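Side-chain contact in type IV pilin structural subunit (Pseudomonas aeruginosa, PDB 3JYZ), which is the structural pilin subunit that probably polymerises into type IV pilus filaments: residues Ala31-Ala34 / Asp35-Ala39. Residues are numbered along the deposited sequence; the frame is centred on the assembly and turned at random.
Sequences ASTA and DLTRA
Ser32 caps the start of helix 33-49 by taking the backbone N-H of Asp35 on its hydroxyl. Ser32 OG and Asp35 N are 3.1 Å apart, and the bond bends to 156° at the hydrogen. With chi1 at 70°, OG sits between the backbone N and the carbonyl carbon of Ser32, and this turns it into the first turn. The carbonyl O of Ser32 accepts from Leu36 N at 3.0 Å, so the cap residue holds the turn by both side chain and backbone.

The Asp35 side chain leans back over the cap. Its CG lies 3.4 Å from Ser32 OG, and OD2 comes within 3.3 Å of the methyl CB of Ala31. A water accepts from Ala31 N and donates to Asp35 OD2, tying the residue before the cap to the carboxylate. Asp35 OD1 points around the helix rather than along it, toward Arg38 NH2, and forms a salt bridge with it at 2.6 Å; the hydrogen bond within this salt bridge is weak. The Arg38 chain bends at chi3 (65°) and folds back, leaving NH1 obliquely placed near Ala34 O. A carboxylate in the first turn probably also interacts favourably with the positive end of the helix dipole.

Thr33, the first residue after the cap, gives its carbonyl O to two donors of Thr37, one turn on. Thr37 OG1 lies 2.8 Å from Thr33 O and well above the carbonyl plane; Thr37 N reaches it from the opposite face.

Outside the turn, Arg112 NH1 bonds to Ala31 O, while Leu36 packs on Leu103 and Thr33 on Ala108 of helix 103-109. The whole is a serine N-cap with an i to i+3 acid-base pair in the first turns of a surface helix of the pilin domain.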
ATOM      1  N   ALA A  31       6.412  16.718   2.098  1.00 19.78           N
ATOM      2  CA  ALA A  31       6.738  18.129   1.874  1.00 20.45           C
ATOM      3  C   ALA A  31       7.843  18.281   0.833  1.00 20.17           C
ATOM      4  O   ALA A  31       7.968  19.328   0.199  1.00 21.40           O
ATOM      5  CB  ALA A  31       7.134  18.810   3.175  1.00 21.39           C
ATOM      6  N   SER A  32       8.629  17.222   0.648  1.00 18.76           N
ATOM      7  CA  SER A  32       9.775  17.251  -0.256  1.00 17.58           C
ATOM      8  C   SER A  32      10.283  15.838  -0.504  1.00 15.31           C
ATOM      9  O   SER A  32       9.949  14.916   0.238  1.00 15.04           O
ATOM     10  CB  SER A  32      10.907  18.065   0.362  1.00 18.78           C
ATOM     11  OG  SER A  32      11.464  17.374   1.466  1.00 19.02           O
ATOM     12  N   THR A  33      11.099  15.677  -1.541  1.00 14.52           N
ATOM     13  CA  THR A  33      11.722  14.398  -1.837  1.00 13.46           C
ATOM     14  C   THR A  33      12.585  13.944  -0.666  1.00 12.66           C
ATOM     15  O   THR A  33      12.592  12.763  -0.314  1.00 12.40           O
ATOM     16  CB  THR A  33      12.574  14.462  -3.114  1.00 12.87           C
ATOM     17  OG1 THR A  33      11.709  14.665  -4.239  1.00 13.86           O
ATOM     18  CG2 THR A  33      13.346  13.161  -3.318  1.00 12.97           C
ATOM     19  N   ALA A  34      13.297  14.885  -0.055  1.00 13.76           N
ATOM     20  CA  ALA A  34      14.119  14.579   1.111  1.00 14.87           C
ATOM     21  C   ALA A  34      13.297  14.006   2.263  1.00 14.37           C
ATOM     22  O   ALA A  34      13.732  13.064   2.926  1.00 13.81           O
ATOM     23  CB  ALA A  34      14.881  15.825   1.570  1.00 15.89           C
ATOM     24  N   ASP A  35      12.117  14.578   2.498  1.00 14.53           N
ATOM     25  CA  ASP A  35      11.231  14.111   3.563  1.00 15.17           C
ATOM     26  C   ASP A  35      10.675  12.724   3.245  1.00 14.20           C
ATOM     27  O   ASP A  35      10.580  11.868   4.125  1.00 12.76           O
ATOM     28  CB  ASP A  35      10.066  15.076   3.776  1.00 17.71           C
ATOM     29  CG  ASP A  35      10.466  16.334   4.525  1.00 21.54           C
ATOM     30  OD1 ASP A  35      11.644  16.468   4.912  1.00 22.28           O
ATOM     31  OD2 ASP A  35       9.583  17.193   4.731  1.00 24.53           O
ATOM     32  N   LEU A  36      10.280  12.518   1.992  1.00 13.16           N
ATOM     33  CA  LEU A  36       9.756  11.221   1.571  1.00 11.15           C
ATOM     34  C   LEU A  36      10.827  10.140   1.720  1.00 11.42           C
ATOM     35  O   LEU A  36      10.542   8.989   2.065  1.00 11.01           O
ATOM     36  CB  LEU A  36       9.264  11.297   0.127  1.00 10.77           C
ATOM     37  CG  LEU A  36       8.726  10.005  -0.495  1.00 10.39           C
ATOM     38  CD1 LEU A  36       7.669   9.326   0.386  1.00 10.51           C
ATOM     39  CD2 LEU A  36       8.168  10.311  -1.885  1.00 11.47           C
ATOM     40  N   THR A  37      12.068  10.520   1.451  1.00 12.20           N
ATOM     41  CA  THR A  37      13.189   9.601   1.568  1.00 11.91           C
ATOM     42  C   THR A  37      13.422   9.248   3.026  1.00 13.01           C
ATOM     43  O   THR A  37      13.607   8.079   3.372  1.00 12.38           O
ATOM     44  CB  THR A  37      14.433  10.240   0.959  1.00 11.92           C
ATOM     45  OG1 THR A  37      14.200  10.435  -0.441  1.00 12.34           O
ATOM     46  CG2 THR A  37      15.659   9.354   1.144  1.00 11.99           C
ATOM     47  N   ARG A  38      13.388  10.260   3.887  1.00 13.69           N
ATOM     48  CA  ARG A  38      13.555  10.052   5.319  1.00 14.98           C
ATOM     49  C   ARG A  38      12.423   9.200   5.890  1.00 13.68           C
ATOM     50  O   ARG A  38      12.656   8.315   6.714  1.00 13.18           O
ATOM     51  CB  ARG A  38      13.624  11.392   6.053  1.00 18.48           C
ATOM     52  CG  ARG A  38      13.859  11.270   7.549  1.00 23.12           C
ATOM     53  CD  ARG A  38      14.512  12.523   8.109  1.00 27.07           C
ATOM     54  NE  ARG A  38      13.643  13.690   7.999  1.00 31.03           N
ATOM     55  CZ  ARG A  38      13.770  14.631   7.068  1.00 33.59           C
ATOM     56  NH1 ARG A  38      14.734  14.544   6.162  1.00 33.87           N
ATOM     57  NH2 ARG A  38      12.932  15.659   7.043  1.00 34.96           N
ATOM     58  N   ALA A  39      11.199   9.471   5.447  1.00 12.45           N
ATOM     59  CA  ALA A  39      10.032   8.730   5.915  1.00 11.96           C
ATOM     60  C   ALA A  39      10.144   7.253   5.526  1.00 10.98           C
ATOM     61  O   ALA A  39       9.829   6.370   6.320  1.00 10.32           O
ATOM     62  CB  ALA A  39       8.755   9.346   5.349  1.00 12.27           C
TER
HETATM   63  O   HOH W   1       6.573  16.173   4.879  1.00 21.53           O